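Local structure of major pilin backbone protein T-antigen, T13 (Streptococcus pyogenes, 6BBT) at residues F31-E36 with A63-D68; T57-K62 with F82-V87; K114-D119 with I148-S153; Q192-I197 with V205-E210; I196-Q201 with Q219-A224. The protein forms the backbone of the Streptococcus pyogenes pilus as its major pilin subunit, the trypsin-resistant T-antigen used in Lancefield serotyping. One frame throughout, in Å; residues are numbered along the deposited sequence. Where two conformers were deposited one is given.

Contact 1: residues F31-E36 with A63-D68; sequences FTFTIE and AIVSYD
F31 and Y67 touch at their ring margins, with no stacking of one on the other. Their planes stand almost perpendicular, at 87°, and CD2 of Y67 comes up at the edge of the F31 ring, in its plane, 3.6 Å from F31 CE2. The next aromatic along the strand, F33, leans over the same face of the sheet with CG beside its backbone N (chi1 -43°). That tilt carries the far end of the ring along the neighbouring strand, where V65 CG2 sits at its edge, 4.0 Å from F33 CZ. The same V65 methyl also lies 4.1 Å from F31 CB, so it touches both phenylalanines. On the other face T32 and I64 stand abreast, with T32 OG1 3.6 Å from I64 CG2. Between the two faces the backbones are tied by four N-H...O bonds, among them F33 N to A63 O at 2.8 Å and V65 N to F31 O at 3.1 Å. The hydroxyl of Y67 is taken up by the K76 carbonyl, while the F31 ring lies beside K15, whose NZ is joined to N152 in the isopeptide bond. Hydrogen-bonded pairs F31-V65 and F33-A63 flanking the non-hydrogen-bonded pair T32-I64 are the regular ladder of an antiparallel sheet, here with its aromatic face turned into the core of the Spy0128-like isopeptide-containing domain.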
# COMPACT_ATOMS: atom_id res chain seq x y z
N PHE A 31 1.03 5.51 7.10
CA PHE A 31 2.12 4.82 7.76
C PHE A 31 2.39 5.53 9.08
O PHE A 31 2.37 6.75 9.14
CB PHE A 31 3.38 4.81 6.89
CG PHE A 31 3.20 4.02 5.65
CD1 PHE A 31 3.47 2.66 5.64
CD2 PHE A 31 2.69 4.61 4.51
CE1 PHE A 31 3.28 1.91 4.50
CE2 PHE A 31 2.48 3.85 3.36
CZ PHE A 31 2.78 2.50 3.35
N THR A 32 2.65 4.74 10.12
CA THR A 32 2.84 5.26 11.45
C THR A 32 4.24 4.91 11.92
O THR A 32 4.67 3.77 11.83
CB THR A 32 1.79 4.67 12.39
OG1 THR A 32 0.51 5.18 12.01
CG2 THR A 32 2.04 5.07 13.86
N PHE A 33 4.95 5.92 12.41
CA PHE A 33 6.26 5.73 13.00
C PHE A 33 6.12 5.89 14.51
O PHE A 33 5.34 6.72 14.99
CB PHE A 33 7.23 6.72 12.40
CG PHE A 33 7.06 6.85 10.93
CD1 PHE A 33 7.44 5.82 10.11
CD2 PHE A 33 6.37 7.93 10.39
CE1 PHE A 33 7.20 5.88 8.74
CE2 PHE A 33 6.16 8.01 9.02
CZ PHE A 33 6.57 6.98 8.20
N THR A 34 6.86 5.06 15.24
CA THR A 34 6.81 5.01 16.69
C THR A 34 8.19 5.32 17.20
O THR A 34 9.19 4.86 16.65
CB THR A 34 6.43 3.62 17.20
OG1 THR A 34 5.25 3.17 16.53
CG2 THR A 34 6.14 3.66 18.69
N ILE A 35 8.24 6.07 18.29
CA ILE A 35 9.48 6.30 19.04
C ILE A 35 9.25 5.78 20.45
O ILE A 35 8.20 6.02 21.05
CB ILE A 35 9.92 7.78 19.00
CG1 ILE A 35 11.30 7.93 19.63
CG2 ILE A 35 8.92 8.71 19.67
CD1 ILE A 35 11.97 9.23 19.27
N GLU A 36 10.21 5.00 20.94
CA GLU A 36 10.20 4.49 22.32
C GLU A 36 11.60 4.62 22.93
O GLU A 36 12.59 4.71 22.20
CB GLU A 36 9.73 3.04 22.36
CG GLU A 36 10.69 2.04 21.70
CD GLU A 36 10.15 0.62 21.70
OE1 GLU A 36 8.95 0.43 21.98
OE2 GLU A 36 10.93 -0.31 21.42
N ALA A 63 4.25 9.51 14.89
CA ALA A 63 4.21 10.41 13.75
C ALA A 63 3.59 9.64 12.55
O ALA A 63 3.76 8.42 12.43
CB ALA A 63 5.61 10.88 13.42
N ILE A 64 2.84 10.34 11.71
CA ILE A 64 2.12 9.67 10.62
C ILE A 64 2.29 10.41 9.30
O ILE A 64 2.46 11.63 9.28
CB ILE A 64 0.60 9.51 10.93
CG1 ILE A 64 -0.12 10.87 10.95
CG2 ILE A 64 0.39 8.80 12.27
CD1 ILE A 64 -1.62 10.75 11.14
N VAL A 65 2.26 9.66 8.20
CA VAL A 65 2.16 10.25 6.86
C VAL A 65 1.01 9.51 6.19
O VAL A 65 0.71 8.36 6.55
CB VAL A 65 3.45 10.13 5.99
CG1 VAL A 65 4.61 10.93 6.55
CG2 VAL A 65 3.84 8.68 5.75
N SER A 66 0.38 10.18 5.23
CA SER A 66 -0.82 9.67 4.58
C SER A 66 -0.61 9.67 3.10
O SER A 66 -0.07 10.64 2.56
CB SER A 66 -2.00 10.59 4.89
OG SER A 66 -2.23 10.57 6.28
N TYR A 67 -1.06 8.59 2.45
CA TYR A 67 -1.15 8.53 1.00
C TYR A 67 -2.61 8.44 0.56
O TYR A 67 -3.45 7.95 1.29
CB TYR A 67 -0.41 7.29 0.50
CG TYR A 67 1.06 7.43 0.61
CD1 TYR A 67 1.79 8.01 -0.42
CD2 TYR A 67 1.74 7.01 1.74
CE1 TYR A 67 3.16 8.16 -0.34
CE2 TYR A 67 3.12 7.16 1.85
CZ TYR A 67 3.83 7.74 0.80
OH TYR A 67 5.20 7.88 0.86
N ASP A 68 -2.92 8.94 -0.63
CA ASP A 68 -4.22 8.65 -1.21
C ASP A 68 -4.12 8.37 -2.69
O ASP A 68 -3.03 8.43 -3.28
CB ASP A 68 -5.26 9.73 -0.82
CG ASP A 68 -5.06 11.05 -1.55
OD1 ASP A 68 -4.51 11.11 -2.67
OD2 ASP A 68 -5.53 12.04 -0.96

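Contact 2: residues T57-K62 with F82-V87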
# COMPACT_ATOMS: atom_id res chain seq x y z
N THR A 57 8.10 11.93 28.81
CA THR A 57 7.13 12.84 29.44
C THR A 57 6.95 14.09 28.58
O THR A 57 7.88 14.88 28.44
CB THR A 57 7.56 13.25 30.87
OG1 THR A 57 7.40 12.12 31.74
CG2 THR A 57 6.72 14.42 31.42
N GLY A 58 5.75 14.25 28.02
CA GLY A 58 5.46 15.35 27.09
C GLY A 58 5.82 15.08 25.63
O GLY A 58 5.74 15.99 24.80
N LEU A 59 6.24 13.85 25.32
CA LEU A 59 6.62 13.48 23.94
C LEU A 59 5.44 12.81 23.25
O LEU A 59 4.92 11.81 23.74
CB LEU A 59 7.80 12.50 23.93
CG LEU A 59 8.33 12.04 22.56
CD1 LEU A 59 8.96 13.18 21.77
CD2 LEU A 59 9.33 10.93 22.79
N THR A 60 5.06 13.36 22.10
CA THR A 60 4.14 12.66 21.20
C THR A 60 4.95 11.53 20.56
O THR A 60 5.92 11.79 19.85
CB THR A 60 3.57 13.62 20.15
OG1 THR A 60 2.76 14.62 20.81
CG2 THR A 60 2.73 12.88 19.12
N THR A 61 4.56 10.28 20.84
CA THR A 61 5.37 9.12 20.47
C THR A 61 5.00 8.48 19.11
O THR A 61 5.57 7.46 18.75
CB THR A 61 5.31 8.05 21.58
OG1 THR A 61 3.95 7.67 21.80
CG2 THR A 61 5.92 8.59 22.88
N LYS A 62 4.05 9.09 18.40
CA LYS A 62 3.59 8.65 17.07
C LYS A 62 3.72 9.81 16.08
O LYS A 62 3.37 10.95 16.39
CB LYS A 62 2.13 8.22 17.10
CG LYS A 62 1.75 7.20 18.16
CD LYS A 62 2.39 5.85 17.93
CE LYS A 62 1.70 4.80 18.78
NZ LYS A 62 2.33 3.45 18.68
N PHE A 82 9.37 13.95 14.71
CA PHE A 82 9.11 13.90 16.13
C PHE A 82 9.66 15.18 16.72
O PHE A 82 10.68 15.71 16.26
CB PHE A 82 9.80 12.72 16.75
CG PHE A 82 9.22 11.41 16.34
CD1 PHE A 82 8.07 10.93 16.95
CD2 PHE A 82 9.86 10.63 15.39
CE1 PHE A 82 7.55 9.70 16.59
CE2 PHE A 82 9.35 9.40 15.03
CZ PHE A 82 8.19 8.94 15.63
N ASN A 83 8.99 15.68 17.75
CA ASN A 83 9.36 16.93 18.34
C ASN A 83 9.77 16.74 19.80
O ASN A 83 8.94 16.36 20.63
CB ASN A 83 8.21 17.90 18.22
CG ASN A 83 8.56 19.28 18.71
OD1 ASN A 83 9.74 19.61 18.88
ND2 ASN A 83 7.54 20.09 18.96
N PHE A 84 11.04 17.00 20.08
CA PHE A 84 11.58 16.89 21.44
C PHE A 84 11.49 18.19 22.25
O PHE A 84 11.67 18.15 23.47
CB PHE A 84 13.03 16.38 21.40
CG PHE A 84 13.15 15.01 20.81
CD1 PHE A 84 12.79 13.90 21.55
CD2 PHE A 84 13.62 14.83 19.51
CE1 PHE A 84 12.89 12.62 21.01
CE2 PHE A 84 13.72 13.57 18.97
CZ PHE A 84 13.35 12.46 19.71
N GLU A 85 11.20 19.32 21.59
CA GLU A 85 10.92 20.60 22.25
C GLU A 85 9.95 20.48 23.42
O GLU A 85 10.11 21.17 24.43
CB GLU A 85 10.34 21.61 21.24
CG GLU A 85 9.86 22.96 21.78
CD GLU A 85 11.00 23.87 22.19
OE1 GLU A 85 11.12 24.97 21.61
OE2 GLU A 85 11.78 23.49 23.09
N THR A 86 8.95 19.61 23.29
CA THR A 86 7.87 19.47 24.26
C THR A 86 8.20 18.61 25.48
O THR A 86 7.36 18.47 26.37
CB THR A 86 6.59 18.90 23.58
OG1 THR A 86 6.83 17.55 23.15
CG2 THR A 86 6.18 19.75 22.37
N VAL A 87 9.39 18.02 25.55
CA VAL A 87 9.72 17.04 26.57
C VAL A 87 10.38 17.71 27.79
O VAL A 87 11.19 18.63 27.64
CB VAL A 87 10.66 15.97 26.00
CG1 VAL A 87 11.00 14.89 27.03
CG2 VAL A 87 10.03 15.34 24.75
O HOH W 1 6.66 14.22 18.51
O HOH W 2 6.10 15.59 20.99
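L59 reaches across to V87, F84 and the backbone of N83, and its side chain can be traced atom by atom. CB lies 3.7 Å from V87 CG2. CG is anti to the backbone N (chi1 -179°), which sends the branch onward to the strand end. There the methyl CD1 meets three partners: the carbonyl O of N83 at 3.4 Å, V87 CG2 again, and CD1 of the F84 ring at 3.9 Å, approached obliquely. Near the backbone of L59, T86 OG1 donates to G58 O in a hydrogen bond modelled at an unusually short 2.5 Å, its donor tilted 26° from the carbonyl plane. Next to it two waters join the chains: one links T60 O to N83 N, the second T60 N to N83 O, so T60 and N83 are joined through water by both N and O of each backbone. Further along, F82 presents its edge to T60 O, 3.7 Å from F82 CD1. N83 OD1 accepts from E85 N in an Asx turn, leading into the type I turn from F84 to V87. The loop 57-62 thereby closes over the end of strand 77-83, with L59, F82 and F84 all resting on I35 of strand 29-37, and F82 and F84 also on L11 of strand 10-17.

Contact 3: residues K114-D119 with I148-S153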
# COMPACT_ATOMS: atom_id res chain seq x y z
N LYS A 114 13.02 -1.88 9.19
CA LYS A 114 14.25 -1.32 9.78
C LYS A 114 14.04 -0.59 11.10
O LYS A 114 13.06 0.15 11.28
CB LYS A 114 14.97 -0.37 8.83
CG LYS A 114 15.99 -1.05 7.95
CD LYS A 114 16.94 -0.01 7.35
CE LYS A 114 17.73 -0.57 6.18
NZ LYS A 114 18.66 -1.65 6.62
N LYS A 115 15.00 -0.78 12.00
CA LYS A 115 15.04 -0.09 13.28
C LYS A 115 16.09 1.00 13.25
O LYS A 115 17.23 0.76 12.84
CB LYS A 115 15.41 -1.06 14.40
CG LYS A 115 14.57 -2.32 14.47
CD LYS A 115 13.14 -2.01 14.81
CE LYS A 115 12.38 -3.30 15.07
NZ LYS A 115 11.10 -2.97 15.72
N TRP A 116 15.71 2.17 13.73
CA TRP A 116 16.59 3.31 13.77
C TRP A 116 16.83 3.69 15.22
O TRP A 116 15.96 3.50 16.07
CB TRP A 116 15.95 4.47 13.02
CG TRP A 116 15.86 4.22 11.57
CD1 TRP A 116 14.95 3.44 10.92
CD2 TRP A 116 16.76 4.71 10.57
NE1 TRP A 116 15.21 3.44 9.57
CE2 TRP A 116 16.32 4.20 9.33
CE3 TRP A 116 17.90 5.51 10.61
CZ2 TRP A 116 16.97 4.49 8.12
CZ3 TRP A 116 18.54 5.82 9.42
CH2 TRP A 116 18.08 5.31 8.19
N THR A 117 18.01 4.23 15.49
CA THR A 117 18.35 4.71 16.82
C THR A 117 18.65 6.19 16.76
O THR A 117 19.21 6.68 15.78
CB THR A 117 19.51 3.91 17.48
OG1 THR A 117 19.70 4.39 18.82
CG2 THR A 117 20.80 4.02 16.70
N VAL A 118 18.25 6.88 17.82
CA VAL A 118 18.27 8.32 17.86
C VAL A 118 18.88 8.77 19.19
O VAL A 118 18.35 8.42 20.25
CB VAL A 118 16.84 8.89 17.75
CG1 VAL A 118 16.85 10.41 17.81
CG2 VAL A 118 16.18 8.43 16.45
N ASP A 119 19.97 9.55 19.13
CA ASP A 119 20.52 10.23 20.31
C ASP A 119 20.15 11.70 20.31
O ASP A 119 20.46 12.42 19.36
CB ASP A 119 22.04 10.08 20.37
CG ASP A 119 22.47 8.69 20.77
OD1 ASP A 119 21.67 7.93 21.36
OD2 ASP A 119 23.63 8.34 20.52
N ILE A 148 16.67 9.51 8.89
CA ILE A 148 15.75 8.38 8.91
C ILE A 148 14.89 8.39 7.65
O ILE A 148 14.21 9.36 7.40
CB ILE A 148 14.85 8.41 10.16
CG1 ILE A 148 15.74 8.33 11.42
CG2 ILE A 148 13.85 7.26 10.12
CD1 ILE A 148 14.99 8.10 12.71
N ARG A 149 14.93 7.31 6.88
CA ARG A 149 14.09 7.17 5.68
C ARG A 149 13.54 5.76 5.65
O ARG A 149 14.31 4.80 5.57
CB ARG A 149 14.91 7.42 4.42
CG ARG A 149 14.23 7.09 3.10
CD ARG A 149 15.15 7.45 1.95
NE ARG A 149 14.55 7.25 0.64
CZ ARG A 149 14.50 6.10 -0.03
NH1 ARG A 149 15.01 4.97 0.47
NH2 ARG A 149 13.92 6.07 -1.23
N PHE A 150 12.22 5.63 5.72
CA PHE A 150 11.57 4.34 5.58
C PHE A 150 11.13 4.18 4.14
O PHE A 150 10.67 5.14 3.53
CB PHE A 150 10.36 4.25 6.50
CG PHE A 150 10.72 4.24 7.95
CD1 PHE A 150 11.19 3.08 8.54
CD2 PHE A 150 10.63 5.40 8.71
CE1 PHE A 150 11.57 3.07 9.88
CE2 PHE A 150 10.99 5.39 10.05
CZ PHE A 150 11.46 4.22 10.63
N GLU A 151 11.28 2.98 3.59
CA GLU A 151 10.91 2.72 2.21
C GLU A 151 9.87 1.61 2.18
O GLU A 151 10.16 0.51 2.62
CB GLU A 151 12.15 2.33 1.42
CG GLU A 151 11.89 2.01 -0.03
CD GLU A 151 13.17 1.78 -0.81
OE1 GLU A 151 13.91 2.76 -1.02
OE2 GLU A 151 13.44 0.64 -1.21
N ASN A 152 8.66 1.91 1.70
CA ASN A 152 7.58 0.93 1.56
C ASN A 152 7.24 0.67 0.10
O ASN A 152 7.66 1.42 -0.78
CB ASN A 152 6.32 1.43 2.29
CG ASN A 152 6.59 1.75 3.74
OD1 ASN A 152 6.93 0.83 4.49
N SER A 153 6.52 -0.41 -0.15
CA SER A 153 6.10 -0.74 -1.50
C SER A 153 4.78 -1.47 -1.46
O SER A 153 4.28 -1.84 -0.38
CB SER A 153 7.17 -1.59 -2.19
OG SER A 153 7.29 -2.83 -1.56
O HOH W 3 14.54 2.27 6.80
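With CG beside the backbone N (chi1 -68°) and the ring turned crosswise, W116 swings its indole flat beneath I148, whose own CG1 also lies beside its backbone N. The I148 CA stands over the six-membered ring, 3.8 Å from the W116 ring centroid and only 9° off the normal, a CH-pi contact. I148 CG1 comes within 3.6 Å of W116 CE3, and I148 CG2 lies above the same face, offset toward the rim. The far end of the isoleucine, CD1, turns to V118 CG2 at 3.9 Å, crossing that side chain at about a right angle. F150 meets the indole from its pyrrole side: the edge of W116 points toward the F150 face in an offset edge-to-face pair, the planes at 72°, with W116 CD1 3.6 Å from F150 CE1. This is the inside of a beta sandwich, as expected for a transthyretin-clan domain; the two strands run nearly antiparallel but their axes come no nearer than 9.2 Å and no direct hydrogen bond joins the segments. Two residues beyond F150, N152 CG is covalently linked to K15 NZ, the intramolecular isopeptide bond. A water in the plane of the indole accepts from W116 NE1 at 3.1 Å and donates to R149 O. R149 NH1 forms a salt bridge with E151 OE1 at 2.9 Å, from the anti side but well out of the carboxylate plane.

Contact 4: residues Q192-I197 with V205-E210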
# COMPACT_ATOMS: atom_id res chain seq x y z
N GLN A 192 -11.93 6.48 -8.99
CA GLN A 192 -10.55 6.29 -9.47
C GLN A 192 -10.56 5.31 -10.62
O GLN A 192 -11.53 4.55 -10.79
CB GLN A 192 -9.66 5.82 -8.33
CG GLN A 192 -9.61 6.86 -7.21
CD GLN A 192 -8.91 8.12 -7.65
OE1 GLN A 192 -7.86 8.07 -8.25
NE2 GLN A 192 -9.47 9.26 -7.34
N VAL A 193 -9.50 5.31 -11.43
CA VAL A 193 -9.50 4.52 -12.67
C VAL A 193 -8.47 3.39 -12.60
O VAL A 193 -7.42 3.52 -11.96
CB VAL A 193 -9.29 5.37 -13.95
CG1 VAL A 193 -10.45 6.33 -14.16
CG2 VAL A 193 -8.01 6.17 -13.95
N VAL A 194 -8.85 2.27 -13.19
CA VAL A 194 -8.01 1.10 -13.33
C VAL A 194 -7.97 0.80 -14.83
O VAL A 194 -8.99 0.86 -15.54
CB VAL A 194 -8.62 -0.11 -12.55
CG1 VAL A 194 -7.82 -1.39 -12.77
CG2 VAL A 194 -8.68 0.19 -11.04
N LYS A 195 -6.78 0.46 -15.32
CA LYS A 195 -6.60 0.19 -16.74
C LYS A 195 -7.16 -1.18 -17.15
O LYS A 195 -7.09 -2.15 -16.41
CB LYS A 195 -5.12 0.25 -17.10
CG LYS A 195 -4.50 1.60 -16.81
CD LYS A 195 -5.01 2.63 -17.81
CE LYS A 195 -4.73 4.02 -17.33
NZ LYS A 195 -5.08 4.95 -18.44
N ILE A 196 -7.74 -1.22 -18.34
CA ILE A 196 -8.18 -2.44 -18.95
C ILE A 196 -7.65 -2.46 -20.39
O ILE A 196 -7.59 -1.41 -21.04
CB ILE A 196 -9.72 -2.57 -18.91
CG1 ILE A 196 -10.19 -3.96 -19.37
CG2 ILE A 196 -10.43 -1.51 -19.73
CD1 ILE A 196 -11.63 -4.25 -19.01
N ILE A 197 -7.29 -3.65 -20.88
CA ILE A 197 -6.89 -3.82 -22.28
C ILE A 197 -7.97 -4.59 -22.97
O ILE A 197 -8.29 -5.71 -22.58
CB ILE A 197 -5.52 -4.50 -22.44
CG1 ILE A 197 -4.46 -3.66 -21.71
CG2 ILE A 197 -5.19 -4.68 -23.94
CD1 ILE A 197 -3.14 -4.35 -21.50
N VAL A 205 -11.43 1.74 -16.61
CA VAL A 205 -12.57 1.31 -15.84
C VAL A 205 -12.62 2.20 -14.60
O VAL A 205 -11.64 2.32 -13.89
CB VAL A 205 -12.43 -0.16 -15.43
CG1 VAL A 205 -13.63 -0.60 -14.58
CG2 VAL A 205 -12.31 -1.03 -16.67
N VAL A 206 -13.76 2.83 -14.35
CA VAL A 206 -13.92 3.66 -13.16
C VAL A 206 -14.46 2.78 -12.03
O VAL A 206 -15.48 2.09 -12.19
CB VAL A 206 -14.87 4.85 -13.41
CG1 VAL A 206 -15.00 5.70 -12.15
CG2 VAL A 206 -14.39 5.68 -14.58
N ILE A 207 -13.77 2.80 -10.89
CA ILE A 207 -14.19 2.05 -9.70
C ILE A 207 -15.56 2.54 -9.23
O ILE A 207 -15.80 3.72 -9.17
CB ILE A 207 -13.17 2.20 -8.56
CG1 ILE A 207 -11.90 1.43 -8.92
CG2 ILE A 207 -13.74 1.67 -7.24
CD1 ILE A 207 -10.74 1.68 -7.99
N GLY A 208 -16.43 1.59 -8.94
CA GLY A 208 -17.75 1.84 -8.34
C GLY A 208 -18.88 2.05 -9.29
O GLY A 208 -19.91 2.60 -8.89
N GLN A 209 -18.71 1.66 -10.55
CA GLN A 209 -19.79 1.72 -11.54
C GLN A 209 -19.65 0.61 -12.55
O GLN A 209 -18.55 0.12 -12.80
CB GLN A 209 -19.84 3.09 -12.27
CG GLN A 209 -18.64 3.35 -13.17
CD GLN A 209 -18.50 4.79 -13.64
OE1 GLN A 209 -18.43 5.72 -12.85
NE2 GLN A 209 -18.46 4.98 -14.96
N GLU A 210 -20.76 0.23 -13.15
CA GLU A 210 -20.80 -0.83 -14.13
C GLU A 210 -19.98 -0.47 -15.36
O GLU A 210 -20.07 0.66 -15.86
CB GLU A 210 -22.25 -1.11 -14.54
CG GLU A 210 -23.05 -1.73 -13.41
CD GLU A 210 -24.39 -2.28 -13.86
OE1 GLU A 210 -24.82 -2.04 -15.02
OE2 GLU A 210 -25.01 -2.97 -13.04
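Backbone hydrogen bonds join Q192 to I207 and V194 to V205. I207 N meets Q192 O at 2.8 Å, nearly straight on to the carbonyl, while V194 and V205 exchange two bonds, V205 N to V194 O at 2.8 Å and V194 N to V205 O at 2.9 Å. Between them V193 and V206 form a non-hydrogen-bonded antiparallel pair. There the CA of V193 also makes a CA-H...O contact with V205 O at 3.3 Å.

Apolar contacts fall on both faces. V193 CG1 and V206 CG2 touch at 4.0 Å on one. On the other, V194 CG2 meets I207 CD1 at 4.0 Å, and I196 CG2 presses on V205 CG2 at 3.6 Å. For V205, CG1 anti to the backbone N (chi1 178°) leaves CG2 as the branch facing I196. L182 of strand 176-183 packs against both V194 and V205.

Of the charged groups, K195 NZ forms a salt bridge with D204 OD1, just outside the two segments. Past V206 the chain leaves the hairpin through a type II turn to Q209, with G208 at positive phi. Across the contact itself, then, cohesion comes from backbone bonds and branched aliphatic side chains, with no polar side chain bonding between the two segments.

Contact 5: residues I196-Q201 with Q219-A224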
# COMPACT_ATOMS: atom_id res chain seq x y z
N ILE A 196 -7.74 -1.22 -18.34
CA ILE A 196 -8.18 -2.44 -18.95
C ILE A 196 -7.65 -2.46 -20.39
O ILE A 196 -7.59 -1.41 -21.04
CB ILE A 196 -9.72 -2.57 -18.91
CG1 ILE A 196 -10.19 -3.96 -19.37
CG2 ILE A 196 -10.43 -1.51 -19.73
CD1 ILE A 196 -11.63 -4.25 -19.01
N ILE A 197 -7.29 -3.65 -20.88
CA ILE A 197 -6.89 -3.82 -22.28
C ILE A 197 -7.97 -4.59 -22.97
O ILE A 197 -8.29 -5.71 -22.58
CB ILE A 197 -5.52 -4.50 -22.44
CG1 ILE A 197 -4.46 -3.66 -21.71
CG2 ILE A 197 -5.19 -4.68 -23.94
CD1 ILE A 197 -3.14 -4.35 -21.50
N GLN A 198 -8.55 -3.98 -23.99
CA GLN A 198 -9.77 -4.44 -24.60
C GLN A 198 -9.66 -4.24 -26.11
O GLN A 198 -9.41 -3.12 -26.56
CB GLN A 198 -10.92 -3.62 -24.01
CG GLN A 198 -12.27 -3.77 -24.66
CD GLN A 198 -13.37 -3.02 -23.90
OE1 GLN A 198 -13.20 -2.65 -22.74
NE2 GLN A 198 -14.50 -2.82 -24.55
N ASP A 199 -9.81 -5.32 -26.86
CA ASP A 199 -9.54 -5.36 -28.30
C ASP A 199 -8.23 -4.63 -28.69
O ASP A 199 -8.21 -3.81 -29.61
CB ASP A 199 -10.73 -4.78 -29.07
CG ASP A 199 -10.64 -5.06 -30.58
OD1 ASP A 199 -10.26 -6.18 -30.97
OD2 ASP A 199 -10.92 -4.13 -31.37
N GLY A 200 -7.18 -4.86 -27.92
CA GLY A 200 -5.88 -4.21 -28.15
C GLY A 200 -5.68 -2.84 -27.52
O GLY A 200 -4.53 -2.41 -27.39
N GLN A 201 -6.76 -2.16 -27.14
CA GLN A 201 -6.69 -0.77 -26.71
C GLN A 201 -6.71 -0.69 -25.20
O GLN A 201 -7.44 -1.43 -24.54
CB GLN A 201 -7.89 0.04 -27.21
CG GLN A 201 -8.11 0.05 -28.71
CD GLN A 201 -9.50 0.55 -29.07
OE1 GLN A 201 -10.23 -0.08 -29.84
NE2 GLN A 201 -9.90 1.67 -28.47
N GLN A 219 -12.20 -14.64 -27.34
CA GLN A 219 -11.77 -13.27 -27.10
C GLN A 219 -11.61 -13.09 -25.59
O GLN A 219 -12.35 -13.67 -24.81
CB GLN A 219 -12.80 -12.29 -27.65
CG GLN A 219 -12.29 -10.86 -27.81
CD GLN A 219 -13.35 -9.93 -28.38
OE1 GLN A 219 -14.52 -10.29 -28.46
NE2 GLN A 219 -12.94 -8.72 -28.75
N SER A 220 -10.63 -12.28 -25.19
CA SER A 220 -10.38 -11.98 -23.78
C SER A 220 -10.21 -10.48 -23.55
O SER A 220 -9.98 -9.70 -24.47
CB SER A 220 -9.13 -12.70 -23.29
OG SER A 220 -7.99 -12.31 -24.03
N ILE A 221 -10.34 -10.09 -22.29
CA ILE A 221 -10.05 -8.75 -21.83
C ILE A 221 -9.12 -8.94 -20.62
O ILE A 221 -9.14 -10.00 -19.99
CB ILE A 221 -11.40 -8.05 -21.54
CG1 ILE A 221 -11.31 -6.55 -21.69
CG2 ILE A 221 -12.01 -8.46 -20.20
CD1 ILE A 221 -12.67 -5.90 -21.71
N MET A 222 -8.24 -7.97 -20.33
CA MET A 222 -7.36 -8.09 -19.16
C MET A 222 -7.17 -6.76 -18.45
O MET A 222 -6.97 -5.72 -19.09
CB MET A 222 -5.98 -8.66 -19.51
CG MET A 222 -5.13 -8.96 -18.25
SD MET A 222 -3.39 -9.34 -18.53
CE MET A 222 -3.11 -8.44 -20.03
N LEU A 223 -7.23 -6.81 -17.12
CA LEU A 223 -6.89 -5.69 -16.28
C LEU A 223 -5.57 -6.11 -15.69
O LEU A 223 -5.54 -7.01 -14.85
CB LEU A 223 -7.96 -5.46 -15.19
CG LEU A 223 -9.37 -5.18 -15.73
CD1 LEU A 223 -10.19 -6.46 -15.74
CD2 LEU A 223 -10.11 -4.10 -14.95
N ALA A 224 -4.48 -5.47 -16.11
CA ALA A 224 -3.12 -5.98 -15.80
C ALA A 224 -2.48 -5.38 -14.54
O ALA A 224 -1.47 -5.92 -14.06
CB ALA A 224 -2.20 -5.75 -16.99
O HOH W 4 -11.08 -7.58 -25.86
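I221 lies against I196 and Q198, and its CD1 comes 3.3 Å from I196 CD1, a close approach for two methyls that may partly reflect the model. Q198 extends alongside I221; its chain, with CG anti to the backbone N (chi1 170°), leaves OE1 3.5 Å from I221 CD1. L223 CG adds a contact with I196 CG1 at 3.9 Å. These side chains are held in register by the hydrogen-bonded pair I197-M222, with I197 N to M222 O at 2.8 Å and M222 N to I197 O at 3.2 Å. Beyond it a water accepts from D199 N and donates to S220 O, carrying the link on as the strands diverge. Further out, Y211 OH bonds Q198 OE1, and F213 of strand 211-215 touches both Q198 and I221. At the end, the type I' turn from Q198 to Q201 makes the tight two-residue connection characteristic of a beta hairpin, whose first strand here pairs antiparallel with strand 220-227.

In the fold
Contacts 1, 2 and 3 share the Spy0128-like domain, and contacts 4 and 5 the DUF7601 region, on opposite sides of the chain's centre. I35 of strand 29-37 joins contact 1 to contact 2: its CG2 is 3.5 Å from F82 CE1. Contact 1 reaches contact 3 through F33 CE1 and F150 CD2, also 3.5 Å apart, and F31 CE1 lies 3.4 Å from N152 CG, placing contact 1 beside the K15-N152 isopeptide link. Contacts 4 and 5 use the two sides of strand 193-198 and share I196 and I197, with centres about 12 Å apart. Between the halves, contacts 1 and 4 come within about 7 Å at their nearest atoms, without touching.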